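Local coordinates for PhiRv1 phage protein (Mycobacterium tuberculosis, PDB 6LG3) that is a mycobacterial toxin reported to activate a RACK1-NLRP3-gasdermin D pyroptosis and IL-1 beta immune pathway, at residues A[13-18]-A[27-32]. Residues are numbered along the deposited sequence; the frame is centred on the assembly and turned at random.
Sequences LAVQVV and DAAVEA
V15 and V18 of helix 4-22 hold A29 of helix 26-39 in an apolar helix-helix contact close to the short loop that joins the two helices. No hydrogen bond links the two segments, and their contacts are all between apolar side chains. The methyl of A29 points at the first helix and meets both valines, its CB lying 3.7 Å from V18 CG1 and 3.9 Å from V15 CG1; V18 lays its CB against the same methyl as well. A small residue suits the place: at V15 and A29 the backbones come close, with CA atoms 5.5 Å apart, and the single methyl of alanine lets them come this near. The two consecutive helices pack steeply across each other, the N-to-C directions of the short segments lying 111° apart and their axes coming no closer than 8.8 Å; a three-stranded antiparallel sheet follows in the chain. Beta-branched valine offers a second methyl for a second neighbour: with V15 CG1 anti to the backbone N (chi1 173°) and turned to A29, V15 CG2 reaches V30 CG2 at 3.8 Å, on the more exposed margin. V15 also touches P26 and L33 of the second helix, while C24, in the connecting loop, packs on both V18 and A29.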
ATOM      1  N   LEU A  13      -0.992  -2.043   4.887  1.00 30.44           N
ATOM      2  CA  LEU A  13      -1.741  -3.105   4.218  1.00 30.70           C
ATOM      3  C   LEU A  13      -0.881  -3.835   3.181  1.00 27.48           C
ATOM      4  O   LEU A  13      -1.018  -5.052   2.998  1.00 31.07           O
ATOM      5  CB  LEU A  13      -2.988  -2.529   3.549  1.00 25.55           C
ATOM      6  CG  LEU A  13      -4.024  -1.842   4.441  1.00 33.95           C
ATOM      7  CD1 LEU A  13      -5.139  -1.292   3.568  1.00 33.70           C
ATOM      8  CD2 LEU A  13      -4.574  -2.828   5.447  1.00 38.47           C
ATOM      9  N   ALA A  14      -0.013  -3.106   2.471  1.00 28.78           N
ATOM     10  CA  ALA A  14       0.847  -3.765   1.487  1.00 29.57           C
ATOM     11  C   ALA A  14       1.860  -4.682   2.158  1.00 30.01           C
ATOM     12  O   ALA A  14       2.104  -5.797   1.678  1.00 32.25           O
ATOM     13  CB  ALA A  14       1.557  -2.728   0.621  1.00 32.59           C
ATOM     14  N   VAL A  15       2.453  -4.235   3.269  1.00 30.57           N
ATOM     15  CA  VAL A  15       3.351  -5.103   4.032  1.00 31.53           C
ATOM     16  C   VAL A  15       2.628  -6.378   4.447  1.00 33.31           C
ATOM     17  O   VAL A  15       3.179  -7.483   4.338  1.00 34.57           O
ATOM     18  CB  VAL A  15       3.921  -4.347   5.248  1.00 33.17           C
ATOM     19  CG1 VAL A  15       4.711  -5.281   6.155  1.00 34.39           C
ATOM     20  CG2 VAL A  15       4.784  -3.184   4.792  1.00 28.22           C
ATOM     21  N   GLN A  16       1.373  -6.250   4.910  1.00 30.73           N
ATOM     22  CA  GLN A  16       0.592  -7.436   5.268  1.00 31.40           C
ATOM     23  C   GLN A  16       0.387  -8.356   4.070  1.00 31.29           C
ATOM     24  O   GLN A  16       0.462  -9.586   4.202  1.00 30.27           O
ATOM     25  CB  GLN A  16      -0.768  -7.032   5.850  1.00 31.26           C
ATOM     26  CG  GLN A  16      -0.689  -6.321   7.178  1.00 43.49           C
ATOM     27  CD  GLN A  16      -2.068  -5.935   7.702  1.00 60.37           C
ATOM     28  OE1 GLN A  16      -2.290  -4.801   8.130  1.00 64.79           O
ATOM     29  NE2 GLN A  16      -3.001  -6.882   7.666  1.00 60.51           N
ATOM     30  N   VAL A  17       0.103  -7.783   2.897  1.00 34.76           N
ATOM     31  CA  VAL A  17      -0.110  -8.600   1.705  1.00 35.26           C
ATOM     32  C   VAL A  17       1.162  -9.356   1.347  1.00 30.05           C
ATOM     33  O   VAL A  17       1.131 -10.553   1.033  1.00 32.52           O
ATOM     34  CB  VAL A  17      -0.591  -7.728   0.528  1.00 38.21           C
ATOM     35  CG1 VAL A  17      -0.561  -8.534  -0.779  1.00 36.65           C
ATOM     36  CG2 VAL A  17      -1.987  -7.183   0.798  1.00 35.90           C
ATOM     37  N   VAL A  18       2.303  -8.662   1.377  1.00 26.10           N
ATOM     38  CA  VAL A  18       3.557  -9.307   0.998  1.00 32.11           C
ATOM     39  C   VAL A  18       3.882 -10.428   1.971  1.00 35.66           C
ATOM     40  O   VAL A  18       4.308 -11.520   1.564  1.00 31.94           O
ATOM     41  CB  VAL A  18       4.699  -8.277   0.919  1.00 28.09           C
ATOM     42  CG1 VAL A  18       6.030  -8.975   0.602  1.00 27.59           C
ATOM     43  CG2 VAL A  18       4.394  -7.224  -0.142  1.00 30.91           C
ATOM     44  N   ASP A  27       9.835  -6.847   8.268  1.00 34.62           N
ATOM     45  CA  ASP A  27      11.038  -6.120   7.866  1.00 41.15           C
ATOM     46  C   ASP A  27      11.446  -6.476   6.441  1.00 39.77           C
ATOM     47  O   ASP A  27      11.789  -5.594   5.640  1.00 35.08           O
ATOM     48  CB  ASP A  27      12.176  -6.418   8.841  1.00 49.29           C
ATOM     49  CG  ASP A  27      11.942  -5.815  10.207  1.00 66.44           C
ATOM     50  OD1 ASP A  27      12.895  -5.786  11.015  1.00 72.71           O
ATOM     51  OD2 ASP A  27      10.809  -5.355  10.469  1.00 69.94           O
ATOM     52  N   ALA A  28      11.406  -7.773   6.108  1.00 31.93           N
ATOM     53  CA  ALA A  28      11.696  -8.219   4.749  1.00 32.96           C
ATOM     54  C   ALA A  28      10.751  -7.578   3.739  1.00 34.63           C
ATOM     55  O   ALA A  28      11.183  -7.102   2.674  1.00 29.36           O
ATOM     56  CB  ALA A  28      11.604  -9.746   4.673  1.00 32.21           C
ATOM     57  N   ALA A  29       9.447  -7.572   4.050  1.00 31.68           N
ATOM     58  CA  ALA A  29       8.472  -6.991   3.134  1.00 31.06           C
ATOM     59  C   ALA A  29       8.726  -5.501   2.936  1.00 30.49           C
ATOM     60  O   ALA A  29       8.635  -4.989   1.812  1.00 32.24           O
ATOM     61  CB  ALA A  29       7.057  -7.236   3.656  1.00 33.99           C
ATOM     62  N   VAL A  30       9.050  -4.789   4.019  1.00 30.49           N
ATOM     63  CA  VAL A  30       9.373  -3.370   3.897  1.00 32.23           C
ATOM     64  C   VAL A  30      10.583  -3.176   2.990  1.00 33.48           C
ATOM     65  O   VAL A  30      10.606  -2.264   2.157  1.00 36.96           O
ATOM     66  CB  VAL A  30       9.600  -2.737   5.279  1.00 33.59           C
ATOM     67  CG1 VAL A  30      10.201  -1.346   5.115  1.00 39.07           C
ATOM     68  CG2 VAL A  30       8.288  -2.684   6.080  1.00 37.08           C
ATOM     69  N   GLU A  31      11.602  -4.036   3.126  1.00 34.91           N
ATOM     70  CA  GLU A  31      12.772  -3.938   2.248  1.00 41.00           C
ATOM     71  C   GLU A  31      12.388  -4.106   0.778  1.00 36.33           C
ATOM     72  O   GLU A  31      12.868  -3.363  -0.092  1.00 33.58           O
ATOM     73  CB  GLU A  31      13.815  -4.983   2.651  1.00 39.30           C
ATOM     74  CG  GLU A  31      15.251  -4.591   2.396  1.00 53.07           C
ATOM     75  CD  GLU A  31      16.235  -5.653   2.879  1.00 66.24           C
ATOM     76  OE1 GLU A  31      16.210  -6.787   2.344  1.00 65.67           O
ATOM     77  OE2 GLU A  31      17.026  -5.358   3.801  1.00 69.05           O
ATOM     78  N   ALA A  32      11.524  -5.082   0.475  1.00 33.52           N
ATOM     79  CA  ALA A  32      11.130  -5.295  -0.918  1.00 33.85           C
ATOM     80  C   ALA A  32      10.330  -4.110  -1.461  1.00 31.98           C
ATOM     81  O   ALA A  32      10.546  -3.666  -2.606  1.00 34.16           O
ATOM     82  CB  ALA A  32      10.329  -6.590  -1.043  1.00 31.28           C
TER